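Local coordinates for protein oxidoreductase (Listeria innocua, PDB 3E18) that probably acts as an NAD-dependent oxidoreductase of the GFO/IDH/MocA family, binding NAD in a Rossmann-fold domain, although its substrate is not established, at residues D128-I133 / H251-S256; L149-H154 / L236-V241; G211-I216 / Q225-T230; G257-P262 / S296-A301. All coordinates share one frame; numbering follows the deposited sequence.

Interaction 1 of 4, residues D128-I133 / H251-S256; sequences DEDFLI and HDWDLS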
loop_
_atom_site.group_PDB
_atom_site.type_symbol
_atom_site.label_atom_id
_atom_site.label_comp_id
_atom_site.label_asym_id
_atom_site.label_seq_id
_atom_site.Cartn_x
_atom_site.Cartn_y
_atom_site.Cartn_z
ATOM N N ASP A 128 15.132 18.115 -0.802
ATOM C CA ASP A 128 15.593 16.815 -1.310
ATOM C C ASP A 128 15.335 16.697 -2.815
ATOM O O ASP A 128 14.245 17.014 -3.290
ATOM C CB ASP A 128 14.918 15.662 -0.563
ATOM C CG ASP A 128 15.672 15.231 0.692
ATOM O OD1 ASP A 128 16.669 15.887 1.077
ATOM O OD2 ASP A 128 15.260 14.214 1.302
ATOM N N GLU A 129 16.354 16.280 -3.557
ATOM C CA GLU A 129 16.298 16.218 -5.024
ATOM C C GLU A 129 15.205 15.274 -5.563
ATOM O O GLU A 129 14.444 15.632 -6.470
ATOM C CB GLU A 129 17.674 15.802 -5.571
ATOM C CG GLU A 129 17.921 16.267 -6.993
ATOM C CD GLU A 129 19.356 16.047 -7.476
ATOM O OE1 GLU A 129 20.278 15.857 -6.641
ATOM O OE2 GLU A 129 19.551 16.058 -8.713
ATOM N N ASP A 130 15.103 14.087 -4.965
ATOM C CA ASP A 130 14.028 13.143 -5.299
ATOM C C ASP A 130 12.637 13.764 -5.128
ATOM O O ASP A 130 11.769 13.588 -5.981
ATOM C CB ASP A 130 14.135 11.883 -4.454
ATOM C CG ASP A 130 14.056 12.164 -2.969
ATOM O OD1 ASP A 130 14.914 12.906 -2.441
ATOM O OD2 ASP A 130 13.149 11.620 -2.327
ATOM N N PHE A 131 12.440 14.497 -4.036
ATOM C CA PHE A 131 11.157 15.152 -3.785
ATOM C C PHE A 131 10.894 16.266 -4.798
ATOM O O PHE A 131 9.761 16.459 -5.242
ATOM C CB PHE A 131 11.092 15.691 -2.335
ATOM C CG PHE A 131 9.958 16.653 -2.114
ATOM C CD1 PHE A 131 8.638 16.209 -2.192
ATOM C CD2 PHE A 131 10.206 17.994 -1.862
ATOM C CE1 PHE A 131 7.556 17.100 -2.031
ATOM C CE2 PHE A 131 9.118 18.906 -1.690
ATOM C CZ PHE A 131 7.805 18.443 -1.774
ATOM N N LEU A 132 11.941 17.010 -5.158
ATOM C CA LEU A 132 11.796 18.102 -6.117
ATOM C C LEU A 132 11.503 17.614 -7.548
ATOM O O LEU A 132 10.810 18.306 -8.310
ATOM C CB LEU A 132 12.997 19.056 -6.061
ATOM C CG LEU A 132 13.115 19.872 -4.754
ATOM C CD1 LEU A 132 14.371 20.736 -4.753
ATOM C CD2 LEU A 132 11.875 20.732 -4.483
ATOM N N ILE A 133 11.984 16.415 -7.881
ATOM C CA ILE A 133 11.540 15.702 -9.108
ATOM C C ILE A 133 10.024 15.457 -9.092
ATOM O O ILE A 133 9.343 15.763 -10.068
ATOM C CB ILE A 133 12.321 14.392 -9.331
ATOM C CG1 ILE A 133 13.784 14.702 -9.654
ATOM C CG2 ILE A 133 11.719 13.556 -10.469
ATOM C CD1 ILE A 133 14.695 13.499 -9.596
ATOM N N HIS A 251 13.330 4.867 -7.657
ATOM C CA HIS A 251 13.702 3.685 -6.884
ATOM C C HIS A 251 14.348 4.001 -5.549
ATOM O O HIS A 251 13.971 3.440 -4.513
ATOM C CB HIS A 251 14.634 2.798 -7.701
ATOM C CG HIS A 251 13.988 2.214 -8.911
ATOM N ND1 HIS A 251 13.091 1.170 -8.844
ATOM C CD2 HIS A 251 14.108 2.527 -10.222
ATOM C CE1 HIS A 251 12.684 0.866 -10.065
ATOM N NE2 HIS A 251 13.283 1.678 -10.918
ATOM N N ASP A 252 15.304 4.919 -5.576
ATOM C CA ASP A 252 16.271 5.054 -4.504
ATOM C C ASP A 252 16.812 6.494 -4.467
ATOM O O ASP A 252 16.452 7.327 -5.313
ATOM C CB ASP A 252 17.399 4.036 -4.761
ATOM C CG ASP A 252 18.356 3.899 -3.600
ATOM O OD1 ASP A 252 19.579 4.107 -3.817
ATOM O OD2 ASP A 252 17.894 3.596 -2.477
ATOM N N TRP A 253 17.668 6.777 -3.484
ATOM C CA TRP A 253 18.353 8.065 -3.332
ATOM C C TRP A 253 19.268 8.426 -4.512
ATOM O O TRP A 253 19.583 9.599 -4.710
ATOM C CB TRP A 253 19.174 8.100 -2.033
ATOM C CG TRP A 253 18.385 7.811 -0.785
ATOM C CD1 TRP A 253 18.528 6.730 0.047
ATOM C CD2 TRP A 253 17.333 8.611 -0.227
ATOM N NE1 TRP A 253 17.624 6.810 1.084
ATOM C CE2 TRP A 253 16.885 7.956 0.943
ATOM C CE3 TRP A 253 16.725 9.816 -0.604
ATOM C CZ2 TRP A 253 15.857 8.463 1.735
ATOM C CZ3 TRP A 253 15.709 10.326 0.191
ATOM C CH2 TRP A 253 15.282 9.648 1.345
ATOM N N ASP A 254 19.690 7.427 -5.286
ATOM C CA ASP A 254 20.484 7.673 -6.492
ATOM C C ASP A 254 19.669 8.274 -7.658
ATOM O O ASP A 254 20.228 8.603 -8.700
ATOM C CB ASP A 254 21.248 6.401 -6.908
ATOM C CG ASP A 254 20.329 5.259 -7.361
ATOM O OD1 ASP A 254 19.080 5.377 -7.285
ATOM O OD2 ASP A 254 20.875 4.222 -7.807
ATOM N N LEU A 255 18.349 8.384 -7.472
ATOM C CA LEU A 255 17.433 9.045 -8.435
ATOM C C LEU A 255 17.164 8.235 -9.715
ATOM O O LEU A 255 16.692 8.788 -10.712
ATOM C CB LEU A 255 17.907 10.465 -8.786
ATOM C CG LEU A 255 17.646 11.684 -7.892
ATOM C CD1 LEU A 255 17.361 11.377 -6.417
ATOM C CD2 LEU A 255 18.777 12.664 -8.036
ATOM N N SER A 256 17.466 6.937 -9.688
ATOM C CA SER A 256 17.094 6.053 -10.789
ATOM C C SER A 256 15.582 5.854 -10.820
ATOM O O SER A 256 14.923 5.876 -9.784
ATOM C CB SER A 256 17.783 4.693 -10.672
ATOM O OG SER A 256 17.340 4.000 -9.522
#
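The type I beta turn from Asp252 to Leu255, between strands 246-250 and 257-262, sets Leu255 and Trp253 against the first turn of helix 129-140 and illustrates how a sheet loop can pack on a helix with no hydrogen bond passing between them. Leu255 supplies the apolar part, its branches spread over three helix residues. CD2 of Leu255 meets the end of Glu129, 3.5 Å from Glu129 CD, the two chains crossing at about a right angle. The other methyl, Leu255 CD1, lies 3.8 Å from Asp130 CB, while Leu255 CG approaches the tip of Ile133, with 3.9 Å to Ile133 CD1.

Beside this, the indole of Trp253 turns an edge to an acid. Asp130 OD1 stands near the ring plane, 3.8 Å from Trp253 CZ3, with carboxylate and ring 85° apart. The group gets there because Asp130 CG lies between its backbone N and carbonyl carbon (chi1 59°). Asp130 OD2 is held from elsewhere, by a salt bridge to Arg238 NE and a hydrogen bond from Trp239 NE1, which ties the helix start to the neighbouring sheet. Asp128, at the N-cap position but making no capping bond, pairs with Arg125 instead.

Within the loop an Asx turn follows: Ser256 N donates to Asp254 OD1 at 3.3 Å, nearly straight at 171°, from above the carboxylate plane.

Interaction 2 of 4, residues L149-H154 / L236-V241; sequences LESRVH and LPRWYV. With GOL (glycerol), chain J.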
loop_
_atom_site.group_PDB
_atom_site.type_symbol
_atom_site.label_atom_id
_atom_site.label_comp_id
_atom_site.label_asym_id
_atom_site.label_seq_id
_atom_site.Cartn_x
_atom_site.Cartn_y
_atom_site.Cartn_z
ATOM N N LEU A 149 -0.049 9.278 -4.476
ATOM C CA LEU A 149 1.417 9.290 -4.243
ATOM C C LEU A 149 1.822 8.304 -3.184
ATOM O O LEU A 149 1.209 8.230 -2.133
ATOM C CB LEU A 149 1.891 10.686 -3.796
ATOM C CG LEU A 149 1.686 11.885 -4.729
ATOM C CD1 LEU A 149 0.284 12.511 -4.587
ATOM C CD2 LEU A 149 2.757 12.915 -4.436
ATOM N N GLU A 150 2.901 7.560 -3.407
ATOM C CA GLU A 150 3.333 6.656 -2.373
ATOM C C GLU A 150 4.779 6.996 -2.093
ATOM O O GLU A 150 5.587 7.002 -3.002
ATOM C CB GLU A 150 3.163 5.181 -2.781
ATOM C CG GLU A 150 1.715 4.792 -3.025
ATOM C CD GLU A 150 1.496 3.371 -3.486
ATOM O OE1 GLU A 150 2.431 2.527 -3.454
ATOM O OE2 GLU A 150 0.346 3.101 -3.887
ATOM N N SER A 151 5.068 7.330 -0.838
ATOM C CA SER A 151 6.375 7.816 -0.419
ATOM C C SER A 151 6.871 6.897 0.681
ATOM O O SER A 151 6.223 6.765 1.723
ATOM C CB SER A 151 6.220 9.264 0.059
ATOM O OG SER A 151 7.423 9.792 0.592
ATOM N N ARG A 152 8.014 6.241 0.466
ATOM C CA ARG A 152 8.461 5.185 1.367
ATOM C C ARG A 152 9.927 5.362 1.705
ATOM O O ARG A 152 10.737 5.585 0.829
ATOM C CB ARG A 152 8.316 3.795 0.708
ATOM C CG ARG A 152 6.888 3.288 0.517
ATOM C CD ARG A 152 6.873 1.906 -0.154
ATOM N NE ARG A 152 5.507 1.366 -0.274
ATOM C CZ ARG A 152 4.694 1.548 -1.314
ATOM N NH1 ARG A 152 3.477 1.017 -1.310
ATOM N NH2 ARG A 152 5.079 2.272 -2.356
ATOM N N VAL A 153 10.264 5.263 2.980
ATOM C CA VAL A 153 11.667 5.142 3.362
ATOM C C VAL A 153 11.845 3.816 4.081
ATOM O O VAL A 153 11.390 3.644 5.211
ATOM C CB VAL A 153 12.153 6.349 4.220
ATOM C CG1 VAL A 153 13.596 6.129 4.674
ATOM C CG2 VAL A 153 12.057 7.651 3.422
ATOM N N HIS A 154 12.522 2.880 3.426
ATOM C CA HIS A 154 12.718 1.541 3.955
ATOM C C HIS A 154 14.195 1.302 4.229
ATOM O O HIS A 154 15.057 1.820 3.522
ATOM C CB HIS A 154 12.260 0.502 2.926
ATOM C CG HIS A 154 10.771 0.322 2.846
ATOM N ND1 HIS A 154 10.188 -0.591 1.993
ATOM C CD2 HIS A 154 9.754 0.904 3.525
ATOM C CE1 HIS A 154 8.875 -0.545 2.132
ATOM N NE2 HIS A 154 8.584 0.350 3.058
ATOM N N LEU A 236 11.250 -1.255 -0.941
ATOM C CA LEU A 236 10.341 -0.882 -2.011
ATOM C C LEU A 236 10.786 0.501 -2.519
ATOM O O LEU A 236 11.601 1.134 -1.859
ATOM C CB LEU A 236 8.886 -0.850 -1.501
ATOM C CG LEU A 236 8.224 -2.208 -1.205
ATOM C CD1 LEU A 236 6.774 -2.013 -0.764
ATOM C CD2 LEU A 236 8.273 -3.136 -2.414
ATOM N N PRO A 237 10.294 0.968 -3.697
ATOM C CA PRO A 237 10.758 2.285 -4.182
ATOM C C PRO A 237 10.526 3.470 -3.246
ATOM O O PRO A 237 9.538 3.495 -2.489
ATOM C CB PRO A 237 9.941 2.506 -5.475
ATOM C CG PRO A 237 8.877 1.507 -5.450
ATOM C CD PRO A 237 9.398 0.336 -4.684
ATOM N N ARG A 238 11.420 4.454 -3.342
ATOM C CA ARG A 238 11.289 5.710 -2.616
ATOM C C ARG A 238 9.982 6.414 -3.004
ATOM O O ARG A 238 9.254 6.871 -2.129
ATOM C CB ARG A 238 12.524 6.588 -2.868
ATOM C CG ARG A 238 12.494 7.980 -2.253
ATOM C CD ARG A 238 12.563 8.004 -0.734
ATOM N NE ARG A 238 12.303 9.354 -0.246
ATOM C CZ ARG A 238 11.098 9.870 -0.015
ATOM N NH1 ARG A 238 9.992 9.151 -0.170
ATOM N NH2 ARG A 238 11.007 11.113 0.410
ATOM N N TRP A 239 9.680 6.473 -4.300
ATOM C CA TRP A 239 8.447 7.149 -4.788
ATOM C C TRP A 239 7.730 6.267 -5.800
ATOM O O TRP A 239 8.370 5.615 -6.619
ATOM C CB TRP A 239 8.808 8.472 -5.454
ATOM C CG TRP A 239 9.237 9.568 -4.482
ATOM C CD1 TRP A 239 10.515 9.945 -4.173
ATOM C CD2 TRP A 239 8.375 10.413 -3.729
ATOM N NE1 TRP A 239 10.505 10.979 -3.259
ATOM C CE2 TRP A 239 9.197 11.288 -2.977
ATOM C CE3 TRP A 239 6.979 10.530 -3.625
ATOM C CZ2 TRP A 239 8.670 12.260 -2.122
ATOM C CZ3 TRP A 239 6.455 11.484 -2.772
ATOM C CH2 TRP A 239 7.293 12.338 -2.029
ATOM N N TYR A 240 6.402 6.229 -5.736
ATOM C CA TYR A 240 5.610 5.563 -6.751
ATOM C C TYR A 240 4.378 6.433 -6.876
ATOM O O TYR A 240 3.625 6.589 -5.919
ATOM C CB TYR A 240 5.244 4.131 -6.341
ATOM C CG TYR A 240 4.346 3.391 -7.340
ATOM C CD1 TYR A 240 4.876 2.795 -8.495
ATOM C CD2 TYR A 240 2.972 3.294 -7.122
ATOM C CE1 TYR A 240 4.049 2.116 -9.406
ATOM C CE2 TYR A 240 2.139 2.616 -8.021
ATOM C CZ TYR A 240 2.680 2.040 -9.162
ATOM O OH TYR A 240 1.848 1.370 -10.036
ATOM N N VAL A 241 4.205 7.037 -8.041
ATOM C CA VAL A 241 3.166 8.067 -8.196
ATOM C C VAL A 241 2.284 7.792 -9.400
ATOM O O VAL A 241 2.753 7.319 -10.411
ATOM C CB VAL A 241 3.779 9.510 -8.256
ATOM C CG1 VAL A 241 4.410 9.907 -6.895
ATOM C CG2 VAL A 241 4.828 9.641 -9.376
HETATM C C1 GOL J . 15.015 4.785 -0.662
HETATM O O1 GOL J . 16.224 4.058 -0.601
HETATM C C2 GOL J . 14.095 4.375 0.490
HETATM O O2 GOL J . 14.828 4.266 1.690
HETATM C C3 GOL J . 13.443 3.030 0.198
HETATM O O3 GOL J . 12.033 3.110 0.247
HETATM O O HOH W 1 6.934 4.481 -2.885
#
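Arg152 lies across Leu236 and Pro237 where strand 146-154 runs antiparallel to strand 239-243 in the mixed sheet of what family assignment makes a GFO/IDH/MocA C-terminal domain, and shows how an arginine can be laid over a neighbouring chain and folded back to its own strand. The CB atom of Arg152 rests 3.4 Å from Pro237 O. Farther along, Arg152 CD is 3.7 Å from Leu236 CB, and Arg152 NE comes 3.6 Å from Leu236 CD1. At the tip, NH1 and NH2 both turn end-on to one oxygen, with Arg152 NH1 2.8 Å from Glu150 OE1 in a salt bridge; Glu150 OE2 has His148 as partner. Water 1 accepts from Arg152 NH2 and donates to the carbonyls of Glu150 and Pro237.

Glu150 and Tyr240 exchange backbone hydrogen bonds, whereas toward strand 246-250 a classic beta bulge has Arg238 and Trp239 both facing Ile250. Bent at chi2 (68°), Arg238 reaches back so that its NH1 donates to Ser151 OG at 2.8 Å, while NE pairs with Asp130 OD2. Val153 CG2 and Trp239 NE1 lie over opposite faces of that guanidinium. A glycerol, probably from crystallisation, bonds the His154 backbone through O2, with O3 near Arg152 O and Leu236 O. His154 NE2 bonds Glu227 OE2, and Leu236 N donates to His154 ND1 over 3.2 Å, almost straight at 174° but tilted from the ring plane.

Interaction 3 of 4, residues G211-I216 / Q225-T230; sequences GFVTFI and QIEVGT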
loop_
_atom_site.group_PDB
_atom_site.type_symbol
_atom_site.label_atom_id
_atom_site.label_comp_id
_atom_site.label_asym_id
_atom_site.label_seq_id
_atom_site.Cartn_x
_atom_site.Cartn_y
_atom_site.Cartn_z
ATOM N N GLY A 211 8.358 1.746 12.805
ATOM C CA GLY A 211 7.914 1.989 11.467
ATOM C C GLY A 211 6.422 2.236 11.493
ATOM O O GLY A 211 5.772 2.018 12.501
ATOM N N PHE A 212 5.887 2.644 10.359
ATOM C CA PHE A 212 4.447 2.870 10.233
ATOM C C PHE A 212 4.021 2.853 8.786
ATOM O O PHE A 212 4.859 2.880 7.878
ATOM C CB PHE A 212 4.052 4.199 10.878
ATOM C CG PHE A 212 4.545 5.412 10.141
ATOM C CD1 PHE A 212 3.697 6.106 9.290
ATOM C CD2 PHE A 212 5.854 5.867 10.302
ATOM C CE1 PHE A 212 4.141 7.221 8.591
ATOM C CE2 PHE A 212 6.296 6.991 9.609
ATOM C CZ PHE A 212 5.430 7.663 8.755
ATOM N N VAL A 213 2.705 2.851 8.579
ATOM C CA VAL A 213 2.159 3.125 7.278
ATOM C C VAL A 213 0.902 3.935 7.555
ATOM O O VAL A 213 0.249 3.724 8.569
ATOM C CB VAL A 213 1.870 1.819 6.468
ATOM C CG1 VAL A 213 1.152 0.778 7.322
ATOM C CG2 VAL A 213 1.094 2.116 5.187
ATOM N N THR A 214 0.606 4.884 6.689
ATOM C CA THR A 214 -0.615 5.651 6.797
ATOM C C THR A 214 -1.245 5.860 5.422
ATOM O O THR A 214 -0.538 5.983 4.436
ATOM C CB THR A 214 -0.366 6.989 7.556
ATOM O OG1 THR A 214 -1.561 7.778 7.556
ATOM C CG2 THR A 214 0.768 7.787 6.935
ATOM N N PHE A 215 -2.577 5.898 5.348
ATOM C CA PHE A 215 -3.230 6.160 4.087
ATOM C C PHE A 215 -4.033 7.420 4.317
ATOM O O PHE A 215 -4.896 7.467 5.204
ATOM C CB PHE A 215 -4.146 4.994 3.664
ATOM C CG PHE A 215 -4.581 5.040 2.200
ATOM C CD1 PHE A 215 -3.846 4.383 1.225
ATOM C CD2 PHE A 215 -5.734 5.735 1.810
ATOM C CE1 PHE A 215 -4.234 4.414 -0.126
ATOM C CE2 PHE A 215 -6.126 5.771 0.476
ATOM C CZ PHE A 215 -5.372 5.100 -0.500
ATOM N N ILE A 216 -3.709 8.445 3.538
ATOM C CA ILE A 216 -4.260 9.772 3.713
ATOM C C ILE A 216 -5.141 10.117 2.527
ATOM O O ILE A 216 -4.774 9.858 1.386
ATOM C CB ILE A 216 -3.112 10.811 3.864
ATOM C CG1 ILE A 216 -2.305 10.516 5.134
ATOM C CG2 ILE A 216 -3.632 12.241 3.917
ATOM C CD1 ILE A 216 -0.904 11.065 5.083
ATOM N N GLN A 225 -0.036 7.231 0.370
ATOM C CA GLN A 225 0.357 6.254 1.343
ATOM C C GLN A 225 1.776 6.621 1.703
ATOM O O GLN A 225 2.596 6.769 0.805
ATOM C CB GLN A 225 0.308 4.849 0.756
ATOM C CG GLN A 225 0.759 3.763 1.755
ATOM C CD GLN A 225 0.527 2.354 1.245
ATOM O OE1 GLN A 225 -0.392 2.114 0.475
ATOM N NE2 GLN A 225 1.376 1.408 1.668
ATOM N N ILE A 226 2.036 6.801 3.001
ATOM C CA ILE A 226 3.366 7.176 3.512
ATOM C C ILE A 226 3.849 6.051 4.387
ATOM O O ILE A 226 3.116 5.521 5.223
ATOM C CB ILE A 226 3.331 8.505 4.340
ATOM C CG1 ILE A 226 2.624 9.636 3.569
ATOM C CG2 ILE A 226 4.713 8.870 4.864
ATOM C CD1 ILE A 226 3.188 9.969 2.194
ATOM N N GLU A 227 5.105 5.672 4.243
ATOM C CA GLU A 227 5.509 4.501 4.974
ATOM C C GLU A 227 6.953 4.715 5.359
ATOM O O GLU A 227 7.701 5.326 4.606
ATOM C CB GLU A 227 5.377 3.340 3.998
ATOM C CG GLU A 227 5.443 1.962 4.518
ATOM C CD GLU A 227 5.077 0.989 3.419
ATOM O OE1 GLU A 227 3.876 0.873 3.071
ATOM O OE2 GLU A 227 6.002 0.363 2.879
ATOM N N VAL A 228 7.307 4.277 6.559
ATOM C CA VAL A 228 8.702 4.181 6.981
ATOM C C VAL A 228 8.837 2.797 7.534
ATOM O O VAL A 228 7.946 2.315 8.232
ATOM C CB VAL A 228 9.076 5.224 8.071
ATOM C CG1 VAL A 228 10.514 4.991 8.610
ATOM C CG2 VAL A 228 8.992 6.637 7.527
ATOM N N GLY A 229 9.952 2.140 7.241
ATOM C CA GLY A 229 10.199 0.855 7.842
ATOM C C GLY A 229 11.683 0.764 8.136
ATOM O O GLY A 229 12.497 1.284 7.370
ATOM N N THR A 230 12.016 0.120 9.250
ATOM C CA THR A 230 13.413 -0.064 9.671
ATOM C C THR A 230 13.745 -1.540 9.820
ATOM O O THR A 230 14.788 -1.905 10.379
ATOM C CB THR A 230 13.744 0.704 10.992
ATOM O OG1 THR A 230 12.830 0.337 12.043
ATOM C CG2 THR A 230 13.691 2.203 10.776
#
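Phe212 N donates to Val228 O at 3.0 Å, and Val228 N returns a bond to Phe212 O; Thr214 and Ile226 repeat the exchange two residues on. These paired hydrogen bonds make a worked example of a beta hairpin, its strands 211-218 and 223-229 antiparallel. One face is largely apolar. The Phe212 ring is swung back over the partner strand because its CG sits between the backbone N and the carbonyl carbon (chi1 69°), placing Phe212 CE2 only 3.4 Å from Val228 CG2. Thr214 CG2 runs alongside Ile226, 3.7 Å from Ile226 CB, while Thr214 OG1 bonds Ser197 O; Ile216 CD1 touches Ile226 CG1.

The other face is more polar. Gln225 NE2 donates to Glu227 OE1 at 2.9 Å, in its own amide plane, and Val213 CG2 leans on the pair, 3.6 Å from Gln225 NE2. Glu227 OE2 is left to bond His154 NE2, while Gln225 OE1 accepts from Gln225 NE2 of the second subunit. The hairpin thus lies between strand 193-201, which Phe212 to Phe215 touch, and strand 146-154, with Phe212, Ile216, Ile226 and Val228 packed against helix 173-188, and Thr214 and Ile216 against helix 325-344.

Interaction 4 of 4, residues G257-P262 / S296-A301; sequences GEIVKP and SLPAPA
Gly257 and Leu297 meet where the backbones of 257-262 and 296-301 run close, the nearest CA pair being Glu258 and Ser296 at 5.0 Å, yet no direct hydrogen bond joins the two. Water 2 takes over instead, donating to Gly257 O at 2.7 Å and accepting from Leu297 N at 2.8 Å. Just before, Ile259 and Leu295 are still bonded main chain to main chain, and the water bridges where that direct pairing has ended. Gly257 itself has a phi of 151° and a psi of -170°, backbone angles at which a CB would collide with the preceding carbonyl oxygen, and its bare surface is where the leucine settles.

Leu297 lies along the start of the strand with both methyls. Its CD1 lies 3.8 Å from Gly257 C, and its CD2 4.0 Å from Ile259 CG1, the two side chains crossing at a slant. In Ile259, chi1 -72° sends CG1 toward 296-298, where Ile259 CD1 is 3.7 Å from Pro298 CD, the two side chains crossing at about a right angle. Met137 of helix 129-140 touches both Ile259 and Pro298, so the helix also packs on this apolar group, while Glu258 and Val260 pack on Ile234 of the second subunit.

The principle is that of a sheet margin: past strand 292-295, outermost in this chain, the chain leaves the sheet with apolar packing and a bridging water in place of strand bonds.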
loop_
_atom_site.group_PDB
_atom_site.type_symbol
_atom_site.label_atom_id
_atom_site.label_comp_id
_atom_site.label_asym_id
_atom_site.label_seq_id
_atom_site.Cartn_x
_atom_site.Cartn_y
_atom_site.Cartn_z
ATOM N N GLY A 257 15.048 5.662 -12.016
ATOM C CA GLY A 257 13.619 5.465 -12.207
ATOM C C GLY A 257 13.180 5.949 -13.563
ATOM O O GLY A 257 14.008 6.260 -14.427
ATOM N N GLU A 258 11.871 6.017 -13.761
ATOM C CA GLU A 258 11.361 6.352 -15.066
ATOM C C GLU A 258 9.916 6.715 -14.968
ATOM O O GLU A 258 9.297 6.598 -13.920
ATOM C CB GLU A 258 11.507 5.170 -16.043
ATOM C CG GLU A 258 10.710 3.926 -15.683
ATOM C CD GLU A 258 10.901 2.803 -16.694
ATOM O OE1 GLU A 258 12.017 2.662 -17.240
ATOM O OE2 GLU A 258 9.933 2.058 -16.940
ATOM N N ILE A 259 9.389 7.129 -16.098
ATOM C CA ILE A 259 7.984 7.437 -16.248
ATOM C C ILE A 259 7.466 6.639 -17.437
ATOM O O ILE A 259 8.167 6.503 -18.438
ATOM C CB ILE A 259 7.831 8.925 -16.500
ATOM C CG1 ILE A 259 8.114 9.702 -15.212
ATOM C CG2 ILE A 259 6.434 9.253 -17.020
ATOM C CD1 ILE A 259 8.562 11.094 -15.463
ATOM N N VAL A 260 6.256 6.092 -17.315
ATOM C CA VAL A 260 5.576 5.430 -18.422
ATOM C C VAL A 260 4.207 6.102 -18.619
ATOM O O VAL A 260 3.457 6.266 -17.676
ATOM C CB VAL A 260 5.468 3.897 -18.202
ATOM C CG1 VAL A 260 4.796 3.221 -19.395
ATOM C CG2 VAL A 260 6.874 3.281 -18.027
ATOM N N LYS A 261 3.913 6.529 -19.840
ATOM C CA LYS A 261 2.670 7.243 -20.139
ATOM C C LYS A 261 1.928 6.537 -21.256
ATOM O O LYS A 261 2.559 5.934 -22.109
ATOM C CB LYS A 261 2.993 8.661 -20.640
ATOM C CG LYS A 261 3.632 9.621 -19.627
ATOM C CD LYS A 261 4.075 10.948 -20.292
ATOM C CE LYS A 261 2.902 11.701 -20.931
ATOM N NZ LYS A 261 1.931 12.155 -19.916
ATOM N N PRO A 262 0.581 6.649 -21.291
ATOM C CA PRO A 262 -0.183 6.156 -22.433
ATOM C C PRO A 262 -0.010 7.049 -23.674
ATOM O O PRO A 262 0.237 8.249 -23.542
ATOM C CB PRO A 262 -1.633 6.255 -21.950
ATOM C CG PRO A 262 -1.617 7.368 -20.959
ATOM C CD PRO A 262 -0.286 7.247 -20.260
ATOM N N SER A 296 12.474 9.451 -19.309
ATOM C CA SER A 296 13.318 9.721 -18.154
ATOM C C SER A 296 12.548 10.594 -17.179
ATOM O O SER A 296 11.600 11.288 -17.574
ATOM C CB SER A 296 14.607 10.428 -18.580
ATOM O OG SER A 296 15.508 9.508 -19.171
ATOM N N LEU A 297 12.932 10.518 -15.906
ATOM C CA LEU A 297 12.489 11.464 -14.887
ATOM C C LEU A 297 12.960 12.869 -15.251
ATOM O O LEU A 297 14.081 13.024 -15.733
ATOM C CB LEU A 297 13.048 11.074 -13.508
ATOM C CG LEU A 297 12.570 9.735 -12.931
ATOM C CD1 LEU A 297 13.402 9.304 -11.738
ATOM C CD2 LEU A 297 11.114 9.837 -12.538
ATOM N N PRO A 298 12.115 13.896 -15.012
ATOM C CA PRO A 298 12.507 15.270 -15.309
ATOM C C PRO A 298 13.624 15.743 -14.389
ATOM O O PRO A 298 13.948 15.068 -13.407
ATOM C CB PRO A 298 11.237 16.083 -15.017
ATOM C CG PRO A 298 10.153 15.101 -14.821
ATOM C CD PRO A 298 10.766 13.827 -14.427
ATOM N N ALA A 299 14.219 16.885 -14.730
ATOM C CA ALA A 299 15.120 17.594 -13.831
ATOM C C ALA A 299 14.276 18.082 -12.651
ATOM O O ALA A 299 13.094 18.411 -12.835
ATOM C CB ALA A 299 15.785 18.782 -14.562
ATOM N N PRO A 300 14.864 18.120 -11.441
ATOM C CA PRO A 300 14.112 18.563 -10.260
ATOM C C PRO A 300 13.656 20.011 -10.370
ATOM O O PRO A 300 14.343 20.827 -11.003
ATOM C CB PRO A 300 15.129 18.417 -9.130
ATOM C CG PRO A 300 16.465 18.495 -9.819
ATOM C CD PRO A 300 16.251 17.752 -11.085
ATOM N N ALA A 301 12.492 20.321 -9.794
ATOM C CA ALA A 301 12.043 21.702 -9.641
ATOM C C ALA A 301 13.062 22.503 -8.815
ATOM O O ALA A 301 13.903 21.931 -8.114
ATOM C CB ALA A 301 10.677 21.744 -8.969
HETATM O O HOH W 2 14.982 8.623 -15.376
#

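In the fold
Interactions 2, 3 and 4 reach the same nine-stranded sheet, and interaction 1 fastens helix 129-140 to one of its loops. Along the chain, interaction 3 is nested within the loop closed by interaction 2, itself nested within that of interaction 1; interaction 4 follows in series. Centres of interactions 1 and 2, and of 2 and 3, lie 10 Å apart, those of 1 and 4 11 Å, and each pair touches, whereas interactions 3 and 4, 24 Å apart, do not. Interactions 2, 3 and 4 also touch the second subunit, so the sheet of this domain also takes part in that contact. The bound NAD lies nearest interaction 1, about 8 Å from the Asp128 side chain.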